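Local coordinates for pilus assembly protein CpaE (Caulobacter crescentus, PDB 4N0P), which is a pilus assembly protein, represented here by its receiver-like domain; the full-length protein probably binds and hydrolyses ATP through another domain, at residues A[25-30]-A[36-41]; A[75-80]-A[88-93]; A[116-119]-A[125-128]. All blocks are in the same frame, centred on the assembly; numbering follows the deposited sequence.

Interaction 1 of 3, residues A[25-30]-A[36-41]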
ATOM      1  N   ILE A  25      -8.199   0.847   4.733  1.00 18.32           N
ATOM      2  CA  ILE A  25      -7.071   0.426   3.919  1.00 17.99           C
ATOM      3  C   ILE A  25      -7.540  -0.612   2.912  1.00 20.41           C
ATOM      4  O   ILE A  25      -8.144  -1.592   3.325  1.00 22.58           O
ATOM      5  CB  ILE A  25      -5.906  -0.188   4.770  1.00 21.40           C
ATOM      6  CG1 ILE A  25      -5.377   0.762   5.866  1.00 22.13           C
ATOM      7  CG2 ILE A  25      -4.766  -0.713   3.840  1.00 22.53           C
ATOM      8  CD1 ILE A  25      -4.421   0.047   6.917  1.00 22.33           C
ATOM      9  N   HIS A  26      -7.264  -0.418   1.631  1.00 18.53           N
ATOM     10  CA  HIS A  26      -7.553  -1.428   0.605  1.00 18.18           C
ATOM     11  C   HIS A  26      -6.230  -1.907   0.070  1.00 23.28           C
ATOM     12  O   HIS A  26      -5.458  -1.087  -0.443  1.00 22.39           O
ATOM     13  CB  HIS A  26      -8.418  -0.877  -0.540  1.00 18.97           C
ATOM     14  CG  HIS A  26      -9.840  -0.554  -0.173  1.00 21.81           C
ATOM     15  ND1 HIS A  26     -10.700   0.022  -1.099  1.00 22.84           N
ATOM     16  CD2 HIS A  26     -10.493  -0.715   1.004  1.00 23.03           C
ATOM     17  CE1 HIS A  26     -11.840   0.214  -0.451  1.00 22.88           C
ATOM     18  NE2 HIS A  26     -11.772  -0.235   0.812  1.00 23.04           N
ATOM     19  N   ALA A  27      -5.934  -3.216   0.209  1.00 18.67           N
ATOM     20  CA  ALA A  27      -4.674  -3.724  -0.292  1.00 18.57           C
ATOM     21  C   ALA A  27      -4.968  -4.622  -1.498  1.00 21.97           C
ATOM     22  O   ALA A  27      -5.724  -5.573  -1.389  1.00 23.44           O
ATOM     23  CB  ALA A  27      -3.937  -4.496   0.818  1.00 20.05           C
ATOM     24  N   PHE A  28      -4.435  -4.284  -2.647  1.00 17.85           N
ATOM     25  CA  PHE A  28      -4.597  -5.085  -3.878  1.00 19.17           C
ATOM     26  C   PHE A  28      -3.300  -5.770  -4.103  1.00 25.36           C
ATOM     27  O   PHE A  28      -2.367  -5.144  -4.610  1.00 23.40           O
ATOM     28  CB  PHE A  28      -4.979  -4.195  -5.085  1.00 20.52           C
ATOM     29  CG  PHE A  28      -6.374  -3.638  -5.011  1.00 20.78           C
ATOM     30  CD1 PHE A  28      -6.641  -2.477  -4.292  1.00 22.62           C
ATOM     31  CD2 PHE A  28      -7.417  -4.235  -5.712  1.00 23.01           C
ATOM     32  CE1 PHE A  28      -7.937  -1.974  -4.211  1.00 23.22           C
ATOM     33  CE2 PHE A  28      -8.706  -3.721  -5.638  1.00 26.47           C
ATOM     34  CZ  PHE A  28      -8.960  -2.600  -4.877  1.00 25.54           C
ATOM     35  N   CYS A  29      -3.199  -7.032  -3.647  1.00 26.68           N
ATOM     36  CA  CYS A  29      -1.957  -7.819  -3.730  1.00 27.53           C
ATOM     37  C   CYS A  29      -1.903  -8.640  -4.993  1.00 31.56           C
ATOM     38  O   CYS A  29      -2.933  -9.020  -5.544  1.00 31.61           O
ATOM     39  CB  CYS A  29      -1.795  -8.714  -2.502  1.00 28.28           C
ATOM     40  SG  CYS A  29      -2.062  -7.855  -0.933  1.00 32.25           S
ATOM     41  N   ALA A  30      -0.699  -8.974  -5.394  1.00 28.03           N
ATOM     42  CA  ALA A  30      -0.471  -9.813  -6.578  1.00 28.24           C
ATOM     43  C   ALA A  30       0.246 -11.100  -6.186  1.00 33.25           C
ATOM     44  O   ALA A  30       0.276 -12.050  -6.985  1.00 33.71           O
ATOM     45  CB  ALA A  30       0.352  -9.042  -7.612  1.00 29.33           C
ATOM     46  N   ALA A  36      -0.729 -12.551   2.748  1.00 21.69           N
ATOM     47  CA  ALA A  36      -0.577 -13.158   4.084  1.00 22.57           C
ATOM     48  C   ALA A  36       0.060 -12.187   5.088  1.00 24.97           C
ATOM     49  O   ALA A  36      -0.402 -12.092   6.219  1.00 24.39           O
ATOM     50  CB  ALA A  36       0.257 -14.429   3.990  1.00 24.05           C
ATOM     51  N   LEU A  37       1.070 -11.427   4.654  1.00 21.96           N
ATOM     52  CA  LEU A  37       1.762 -10.443   5.474  1.00 22.55           C
ATOM     53  C   LEU A  37       0.817  -9.314   5.874  1.00 23.65           C
ATOM     54  O   LEU A  37       0.812  -8.908   7.020  1.00 25.02           O
ATOM     55  CB  LEU A  37       2.951  -9.876   4.659  1.00 23.95           C
ATOM     56  CG  LEU A  37       3.531  -8.571   5.173  1.00 30.63           C
ATOM     57  CD1 LEU A  37       4.560  -8.836   6.238  1.00 32.06           C
ATOM     58  CD2 LEU A  37       4.088  -7.761   4.010  1.00 33.34           C
ATOM     59  N   ILE A  38       0.035  -8.790   4.912  1.00 20.61           N
ATOM     60  CA  ILE A  38      -0.870  -7.672   5.202  1.00 19.59           C
ATOM     61  C   ILE A  38      -1.991  -8.163   6.127  1.00 24.68           C
ATOM     62  O   ILE A  38      -2.329  -7.470   7.088  1.00 25.73           O
ATOM     63  CB  ILE A  38      -1.377  -7.033   3.886  1.00 22.97           C
ATOM     64  CG1 ILE A  38      -0.155  -6.357   3.170  1.00 23.93           C
ATOM     65  CG2 ILE A  38      -2.513  -6.002   4.187  1.00 26.39           C
ATOM     66  CD1 ILE A  38      -0.428  -5.871   1.733  1.00 31.35           C
ATOM     67  N   GLU A  39      -2.494  -9.391   5.900  1.00 22.75           N
ATOM     68  CA  GLU A  39      -3.531  -9.963   6.778  1.00 22.85           C
ATOM     69  C   GLU A  39      -2.997 -10.141   8.213  1.00 26.94           C
ATOM     70  O   GLU A  39      -3.698  -9.827   9.181  1.00 24.58           O
ATOM     71  CB  GLU A  39      -4.043 -11.281   6.204  1.00 25.07           C
ATOM     72  CG  GLU A  39      -4.951 -11.102   4.980  1.00 35.72           C
ATOM     73  CD  GLU A  39      -6.410 -10.692   5.148  1.00 55.70           C
ATOM     74  OE1 GLU A  39      -6.747 -10.063   6.177  1.00 44.36           O
ATOM     75  OE2 GLU A  39      -7.200 -10.932   4.205  1.00 46.57           O
ATOM     76  N   LYS A  40      -1.725 -10.530   8.352  1.00 24.39           N
ATOM     77  CA  LYS A  40      -1.073 -10.665   9.660  1.00 23.74           C
ATOM     78  C   LYS A  40      -0.948  -9.299  10.331  1.00 25.36           C
ATOM     79  O   LYS A  40      -1.263  -9.169  11.508  1.00 25.39           O
ATOM     80  CB  LYS A  40       0.308 -11.314   9.502  1.00 26.64           C
ATOM     81  CG  LYS A  40       0.637 -12.301  10.596  1.00 56.74           C
ATOM     82  CD  LYS A  40       1.936 -13.059  10.311  1.00 75.51           C
ATOM     83  CE  LYS A  40       1.747 -14.362   9.548  1.00 91.60           C
ATOM     84  NZ  LYS A  40       2.998 -15.160   9.487  1.00102.75           N
ATOM     85  N   ALA A  41      -0.509  -8.269   9.582  1.00 22.14           N
ATOM     86  CA  ALA A  41      -0.418  -6.900  10.095  1.00 22.07           C
ATOM     87  C   ALA A  41      -1.821  -6.395  10.502  1.00 25.23           C
ATOM     88  O   ALA A  41      -1.974  -5.829  11.574  1.00 23.95           O
ATOM     89  CB  ALA A  41       0.185  -5.987   9.029  1.00 22.27           C
TER

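Interaction 2 of 3, residues A[75-80]-A[88-93]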
ATOM      1  N   VAL A  75      -4.393   3.130  -0.040  1.00 17.00           N
ATOM      2  CA  VAL A  75      -4.430   2.102  -1.089  1.00 17.94           C
ATOM      3  C   VAL A  75      -3.044   1.464  -1.136  1.00 22.77           C
ATOM      4  O   VAL A  75      -2.048   2.166  -1.356  1.00 21.04           O
ATOM      5  CB  VAL A  75      -4.850   2.668  -2.471  1.00 22.59           C
ATOM      6  CG1 VAL A  75      -4.750   1.580  -3.549  1.00 23.89           C
ATOM      7  CG2 VAL A  75      -6.274   3.229  -2.425  1.00 22.07           C
ATOM      8  N   MET A  76      -2.964   0.153  -0.915  1.00 19.05           N
ATOM      9  CA  MET A  76      -1.691  -0.572  -1.003  1.00 18.49           C
ATOM     10  C   MET A  76      -1.736  -1.415  -2.265  1.00 21.94           C
ATOM     11  O   MET A  76      -2.743  -2.089  -2.511  1.00 21.26           O
ATOM     12  CB  MET A  76      -1.468  -1.461   0.237  1.00 21.58           C
ATOM     13  CG  MET A  76      -1.359  -0.685   1.521  1.00 26.15           C
ATOM     14  SD  MET A  76      -0.985  -1.774   2.939  1.00 30.87           S
ATOM     15  CE  MET A  76       0.653  -2.212   2.605  1.00 27.86           C
ATOM     16  N   VAL A  77      -0.719  -1.301  -3.129  1.00 19.20           N
ATOM     17  CA  VAL A  77      -0.767  -2.008  -4.412  1.00 19.35           C
ATOM     18  C   VAL A  77       0.525  -2.768  -4.691  1.00 23.89           C
ATOM     19  O   VAL A  77       1.605  -2.407  -4.228  1.00 23.27           O
ATOM     20  CB  VAL A  77      -1.103  -1.070  -5.597  1.00 21.92           C
ATOM     21  CG1 VAL A  77      -2.536  -0.536  -5.503  1.00 21.50           C
ATOM     22  CG2 VAL A  77      -0.084   0.070  -5.709  1.00 21.44           C
ATOM     23  N   GLU A  78       0.409  -3.777  -5.561  1.00 21.79           N
ATOM     24  CA  GLU A  78       1.538  -4.596  -5.960  1.00 21.17           C
ATOM     25  C   GLU A  78       1.286  -5.067  -7.389  1.00 26.29           C
ATOM     26  O   GLU A  78       0.130  -5.208  -7.793  1.00 26.04           O
ATOM     27  CB  GLU A  78       1.613  -5.779  -4.984  1.00 21.94           C
ATOM     28  CG  GLU A  78       2.764  -6.729  -5.131  1.00 24.67           C
ATOM     29  CD  GLU A  78       2.700  -7.924  -4.202  1.00 42.12           C
ATOM     30  OE1 GLU A  78       1.589  -8.473  -4.003  1.00 32.46           O
ATOM     31  OE2 GLU A  78       3.770  -8.321  -3.686  1.00 32.34           O
ATOM     32  N   THR A  79       2.343  -5.304  -8.154  1.00 26.55           N
ATOM     33  CA  THR A  79       2.185  -5.847  -9.516  1.00 28.18           C
ATOM     34  C   THR A  79       3.230  -6.946  -9.749  1.00 33.96           C
ATOM     35  O   THR A  79       4.300  -6.889  -9.152  1.00 32.94           O
ATOM     36  CB  THR A  79       2.268  -4.737 -10.584  1.00 37.43           C
ATOM     37  OG1 THR A  79       2.069  -5.335 -11.876  1.00 43.51           O
ATOM     38  CG2 THR A  79       3.603  -3.993 -10.570  1.00 35.35           C
ATOM     39  N   LEU A  80       2.939  -7.910 -10.632  1.00 34.65           N
ATOM     40  CA  LEU A  80       3.925  -8.931 -11.023  1.00 36.28           C
ATOM     41  C   LEU A  80       4.658  -8.545 -12.325  1.00 43.03           C
ATOM     42  O   LEU A  80       5.545  -9.278 -12.766  1.00 43.34           O
ATOM     43  CB  LEU A  80       3.202 -10.274 -11.274  1.00 36.88           C
ATOM     44  CG  LEU A  80       2.451 -10.934 -10.129  1.00 41.61           C
ATOM     45  CD1 LEU A  80       1.377 -11.868 -10.674  1.00 43.14           C
ATOM     46  CD2 LEU A  80       3.389 -11.713  -9.262  1.00 41.23           C
ATOM     47  N   HIS A  88       3.242   3.030 -15.480  1.00 37.01           N
ATOM     48  CA  HIS A  88       2.112   3.342 -16.356  1.00 38.73           C
ATOM     49  C   HIS A  88       0.759   3.163 -15.617  1.00 39.27           C
ATOM     50  O   HIS A  88      -0.141   4.005 -15.703  1.00 40.14           O
ATOM     51  CB  HIS A  88       2.167   2.451 -17.610  1.00 42.23           C
ATOM     52  CG  HIS A  88       0.956   2.578 -18.483  1.00 48.22           C
ATOM     53  ND1 HIS A  88       0.738   3.710 -19.258  1.00 51.22           N
ATOM     54  CD2 HIS A  88      -0.071   1.713 -18.673  1.00 52.14           C
ATOM     55  CE1 HIS A  88      -0.418   3.505 -19.877  1.00 51.78           C
ATOM     56  NE2 HIS A  88      -0.941   2.315 -19.562  1.00 52.36           N
ATOM     57  N   LEU A  89       0.635   2.073 -14.863  1.00 33.03           N
ATOM     58  CA  LEU A  89      -0.591   1.801 -14.119  1.00 31.03           C
ATOM     59  C   LEU A  89      -0.779   2.793 -12.977  1.00 31.95           C
ATOM     60  O   LEU A  89      -1.917   3.138 -12.670  1.00 30.29           O
ATOM     61  CB  LEU A  89      -0.598   0.366 -13.602  1.00 30.84           C
ATOM     62  CG  LEU A  89      -0.798  -0.742 -14.651  1.00 35.35           C
ATOM     63  CD1 LEU A  89      -0.357  -2.071 -14.107  1.00 36.64           C
ATOM     64  CD2 LEU A  89      -2.222  -0.833 -15.081  1.00 37.51           C
ATOM     65  N   LEU A  90       0.323   3.294 -12.380  1.00 29.11           N
ATOM     66  CA  LEU A  90       0.219   4.306 -11.311  1.00 29.28           C
ATOM     67  C   LEU A  90      -0.327   5.628 -11.861  1.00 34.72           C
ATOM     68  O   LEU A  90      -1.099   6.303 -11.171  1.00 34.53           O
ATOM     69  CB  LEU A  90       1.548   4.523 -10.576  1.00 29.01           C
ATOM     70  CG  LEU A  90       1.942   3.421  -9.593  1.00 31.63           C
ATOM     71  CD1 LEU A  90       3.335   3.615  -9.123  1.00 30.19           C
ATOM     72  CD2 LEU A  90       1.020   3.372  -8.382  1.00 33.67           C
ATOM     73  N   ASP A  91       0.018   5.962 -13.123  1.00 33.29           N
ATOM     74  CA  ASP A  91      -0.530   7.142 -13.817  1.00 33.32           C
ATOM     75  C   ASP A  91      -2.066   6.990 -13.944  1.00 36.47           C
ATOM     76  O   ASP A  91      -2.815   7.916 -13.630  1.00 36.01           O
ATOM     77  CB  ASP A  91       0.128   7.303 -15.214  1.00 36.31           C
ATOM     78  CG  ASP A  91       1.580   7.780 -15.267  1.00 57.10           C
ATOM     79  OD1 ASP A  91       2.035   8.437 -14.298  1.00 59.64           O
ATOM     80  OD2 ASP A  91       2.253   7.518 -16.290  1.00 67.91           O
ATOM     81  N   SER A  92      -2.537   5.783 -14.331  1.00 33.35           N
ATOM     82  CA  SER A  92      -3.970   5.473 -14.444  1.00 32.63           C
ATOM     83  C   SER A  92      -4.655   5.522 -13.064  1.00 34.39           C
ATOM     84  O   SER A  92      -5.776   6.022 -12.946  1.00 33.84           O
ATOM     85  CB  SER A  92      -4.168   4.101 -15.076  1.00 35.28           C
ATOM     86  OG  SER A  92      -3.645   4.062 -16.394  1.00 44.65           O
ATOM     87  N   LEU A  93      -3.974   5.023 -12.021  1.00 29.47           N
ATOM     88  CA  LEU A  93      -4.519   5.045 -10.659  1.00 29.03           C
ATOM     89  C   LEU A  93      -4.664   6.481 -10.170  1.00 32.49           C
ATOM     90  O   LEU A  93      -5.700   6.820  -9.599  1.00 31.60           O
ATOM     91  CB  LEU A  93      -3.627   4.239  -9.685  1.00 28.61           C
ATOM     92  CG  LEU A  93      -4.105   4.134  -8.237  1.00 33.04           C
ATOM     93  CD1 LEU A  93      -5.408   3.365  -8.140  1.00 34.65           C
ATOM     94  CD2 LEU A  93      -3.043   3.491  -7.339  1.00 30.31           C
TER

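Interaction 3 of 3, residues A[116-119]-A[125-128]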
ATOM      1  N   ARG A 116      13.112   6.432  -6.447  1.00 23.70           N
ATOM      2  CA  ARG A 116      13.156   7.873  -6.689  1.00 24.83           C
ATOM      3  C   ARG A 116      11.947   8.337  -7.508  1.00 27.48           C
ATOM      4  O   ARG A 116      11.322   9.347  -7.166  1.00 27.37           O
ATOM      5  CB  ARG A 116      14.464   8.236  -7.423  1.00 25.25           C
ATOM      6  CG  ARG A 116      14.710   9.723  -7.544  1.00 33.38           C
ATOM      7  CD  ARG A 116      15.894   9.983  -8.461  1.00 33.42           C
ATOM      8  NE  ARG A 116      17.159   9.509  -7.890  1.00 38.00           N
ATOM      9  CZ  ARG A 116      17.908   8.539  -8.410  1.00 38.29           C
ATOM     10  NH1 ARG A 116      17.527   7.917  -9.516  1.00 32.32           N
ATOM     11  NH2 ARG A 116      19.049   8.194  -7.836  1.00 32.64           N
ATOM     12  N   GLU A 117      11.632   7.605  -8.581  1.00 24.09           N
ATOM     13  CA  GLU A 117      10.532   7.928  -9.481  1.00 23.38           C
ATOM     14  C   GLU A 117       9.198   7.861  -8.725  1.00 26.79           C
ATOM     15  O   GLU A 117       8.381   8.771  -8.864  1.00 27.08           O
ATOM     16  CB  GLU A 117      10.544   6.974 -10.684  1.00 24.68           C
ATOM     17  CG  GLU A 117       9.538   7.305 -11.778  1.00 32.85           C
ATOM     18  CD  GLU A 117       9.461   8.732 -12.294  1.00 57.24           C
ATOM     19  OE1 GLU A 117      10.503   9.427 -12.344  1.00 48.07           O
ATOM     20  OE2 GLU A 117       8.341   9.152 -12.664  1.00 52.59           O
ATOM     21  N   LEU A 118       8.996   6.803  -7.917  1.00 22.32           N
ATOM     22  CA  LEU A 118       7.765   6.650  -7.127  1.00 21.15           C
ATOM     23  C   LEU A 118       7.592   7.826  -6.162  1.00 25.32           C
ATOM     24  O   LEU A 118       6.499   8.391  -6.081  1.00 25.85           O
ATOM     25  CB  LEU A 118       7.776   5.304  -6.326  1.00 20.86           C
ATOM     26  CG  LEU A 118       7.704   4.009  -7.153  1.00 23.80           C
ATOM     27  CD1 LEU A 118       7.782   2.779  -6.262  1.00 24.49           C
ATOM     28  CD2 LEU A 118       6.475   3.987  -8.058  1.00 27.29           C
ATOM     29  N   MET A 119       8.673   8.225  -5.469  1.00 22.52           N
ATOM     30  CA  MET A 119       8.627   9.328  -4.500  1.00 23.58           C
ATOM     31  C   MET A 119       8.295  10.644  -5.216  1.00 29.33           C
ATOM     32  O   MET A 119       7.474  11.409  -4.719  1.00 29.95           O
ATOM     33  CB  MET A 119       9.947   9.442  -3.725  1.00 26.56           C
ATOM     34  CG  MET A 119      10.209   8.291  -2.769  1.00 30.59           C
ATOM     35  SD  MET A 119       8.877   7.858  -1.564  1.00 35.81           S
ATOM     36  CE  MET A 119       8.141   6.447  -2.374  1.00 31.52           C
ATOM     37  N   GLU A 125       5.006   5.562   0.253  1.00 23.84           N
ATOM     38  CA  GLU A 125       6.048   4.655   0.701  1.00 22.93           C
ATOM     39  C   GLU A 125       6.187   3.529  -0.305  1.00 24.83           C
ATOM     40  O   GLU A 125       5.232   3.185  -1.005  1.00 21.34           O
ATOM     41  CB  GLU A 125       5.687   4.108   2.117  1.00 24.94           C
ATOM     42  CG  GLU A 125       6.753   3.278   2.828  1.00 38.35           C
ATOM     43  CD  GLU A 125       8.113   3.935   2.973  1.00 61.69           C
ATOM     44  OE1 GLU A 125       8.873   3.994   1.972  1.00 40.93           O
ATOM     45  OE2 GLU A 125       8.415   4.401   4.095  1.00 62.47           O
ATOM     46  N   TYR A 126       7.370   2.943  -0.350  1.00 21.82           N
ATOM     47  CA  TYR A 126       7.641   1.779  -1.187  1.00 22.10           C
ATOM     48  C   TYR A 126       8.234   0.715  -0.271  1.00 27.36           C
ATOM     49  O   TYR A 126       9.236   0.988   0.387  1.00 27.24           O
ATOM     50  CB  TYR A 126       8.564   2.135  -2.372  1.00 23.44           C
ATOM     51  CG  TYR A 126       8.998   0.928  -3.181  1.00 24.63           C
ATOM     52  CD1 TYR A 126       8.091   0.235  -3.981  1.00 27.15           C
ATOM     53  CD2 TYR A 126      10.300   0.444  -3.104  1.00 26.32           C
ATOM     54  CE1 TYR A 126       8.486  -0.884  -4.719  1.00 28.04           C
ATOM     55  CE2 TYR A 126      10.703  -0.676  -3.831  1.00 27.27           C
ATOM     56  CZ  TYR A 126       9.792  -1.340  -4.635  1.00 31.94           C
ATOM     57  OH  TYR A 126      10.200  -2.432  -5.369  1.00 31.81           O
ATOM     58  N   LEU A 127       7.560  -0.448  -0.153  1.00 23.04           N
ATOM     59  CA  LEU A 127       8.017  -1.515   0.731  1.00 24.30           C
ATOM     60  C   LEU A 127       8.573  -2.655  -0.070  1.00 26.90           C
ATOM     61  O   LEU A 127       7.957  -3.071  -1.049  1.00 27.34           O
ATOM     62  CB  LEU A 127       6.861  -2.006   1.618  1.00 24.71           C
ATOM     63  CG  LEU A 127       6.229  -0.982   2.557  1.00 30.05           C
ATOM     64  CD1 LEU A 127       5.039  -1.599   3.267  1.00 31.66           C
ATOM     65  CD2 LEU A 127       7.237  -0.464   3.588  1.00 34.05           C
ATOM     66  N   THR A 128       9.784  -3.121   0.309  1.00 25.85           N
ATOM     67  CA  THR A 128      10.439  -4.183  -0.441  1.00 26.11           C
ATOM     68  C   THR A 128      10.384  -5.458   0.344  1.00 32.37           C
ATOM     69  O   THR A 128      10.889  -5.534   1.471  1.00 30.57           O
ATOM     70  CB  THR A 128      11.915  -3.835  -0.797  1.00 39.02           C
ATOM     71  OG1 THR A 128      12.017  -2.475  -1.217  1.00 46.43           O
ATOM     72  CG2 THR A 128      12.486  -4.754  -1.877  1.00 39.59           C
TER

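Interaction 1 of 3, residues A[25-30]-A[36-41]
Ile38, on helix 32-42, packs its branched end on Ala27 of strand 24-28 and on Cys29 just beyond. Its CB points at the strand and splits into two arms. One arm is the short branch CG2. It comes to 4.0 Å from Ala27 CB. The other arm is CG1, which stays short of contact distance and acts as the link to the tip. The second torsion is extended (chi2 170°), which carries CD1 away from the helix. CD1 ends 3.9 Å from Ala27 CB and 3.7 Å from Cys29 SG. Ala27 CB is therefore met by both arms of the isoleucine, while the sulfur meets the tip alone. SG comes from two residues further along the chain. It is anti to the carbonyl carbon of Cys29 (chi1 -48°), a turn that swings it back beside CD1. Ala27 has only a methyl to offer, and the backbones stand close here, with Ala27 CA 7.8 Å from Ile38 CA.

Met76 of the next strand touches both Ala27 and Ile38 and extends this apolar patch. Phe28 points the other way, where its ring packs edge-to-face with Tyr65. Leu37 and Ala41, further round the helix, lie against Val136 of helix 133-144. The contact thus seats the helix of the beta-alpha-beta unit 24-55 on its own first strand.

All three touching residues are buried and meet only through carbon and sulfur. The fit therefore probably rests on shape and the exclusion of water, with no directional bond between the two segments to set the rotation of the isoleucine.

Interaction 2 of 3, residues A[75-80]-A[88-93]
Val77 faces helix 83-94 with both of its methyls, and each methyl has a different leucine opposite it. CG2 of Val77 lies 4.4 Å from Leu90 CD2. CG1 of Val77 lies 4.5 Å from Leu93 CD2. The valine therefore sits astride two residues that are nearly one helical turn apart.

The two leucines come in differently. The CB of Leu93 points toward the strand. Its CG is anti to the backbone N (chi1 -178°), and CD2 is the methyl that leads. Leu90 starts out along the helix flank, and only its end bends nearer, bringing CD2 to the valine. Leu93 CD2 also approaches Val75 CG1 at 4.6 Å, one step back on the same strand face. Further on, Thr79 and Leu89 make a loose approach. The Thr79 hydroxyl is engaged by Asp81 N.

The spacing is relaxed throughout. The backbones are well apart too, with Val77 CA 9.4 Å from Leu90 CA, so the long leucine side chains fill the distance. Leu59 of helix 58-65 touches both Val77 and Leu89 and adds to the same apolar layer. The alternate residues face the other way: Met76 packs on Ile25 and Ala27, and the carboxylate of Glu78 accepts bonds from Ala30 N and Arg31 N.

Strand 74-77 is the central strand of the parallel sheet, and helix 83-94 is the crossover that follows it. This is the third beta-alpha step of the receiver-like fold. In phosphorylated receivers the acceptor aspartate lies at the end of the equivalent strand, the region where Glu78 is found here.

Interaction 3 of 3, residues A[116-119]-A[125-128]
Helix 112-120 leads into the edge strand 125-128 of the sheet, and across that turn Leu118 meets Tyr126, while Met119 meets Glu125 and Tyr126. Leu118 CD1 presses on the tyrosine ring, 3.4 Å from Tyr126 CD1 and 3.8 Å from Tyr126 CG. The approach is oblique and tight. The ring reaches this methyl because its CG is anti to the backbone N (chi1 174°), which brings the ring to Leu118. Its hydroxyl bonds to Thr109 O, which fixes the far end of the ring.

This is the closing step of the beta-alpha-beta unit 102-128 in the receiver-like (beta-alpha)5 fold. Tyr126 also packs on Leu114 and Tyr115 of the same helix.

Met119 makes the second touch. Its chain is bent at its second and third torsions (chi2 -52°) and folds CE toward the Glu125-Tyr126 peptide. Met119 CE sits 4.1 Å from Glu125 C and 4.3 Å from Tyr126 CB. Glu125 curls back on itself: Tyr126 N gives a hydrogen bond to Glu125 OE1 (3.0 Å, 152°), using the anti lone pair of that oxygen.

How the interactions relate
From the N terminus, interaction 1 comes first, closing the short loop between strand 24-28 and helix 32-42. Interaction 2 does the same for strand 74-77 and helix 83-94. Interaction 3 reverses the order, joining helix 112-120 to the strand after it. The three follow in series, and none nests or crosses. All reach one parallel sheet. Interactions 1 and 2 meet on neighbouring strands: Phe28 N is 2.8 Å from Met76 O, a probable hydrogen bond. Interactions 2 and 3 meet between helices, with Leu90 CD1 3.3 Å from Leu118 CD2. Interactions 1 and 3 do not touch, their centres about 17 Å apart.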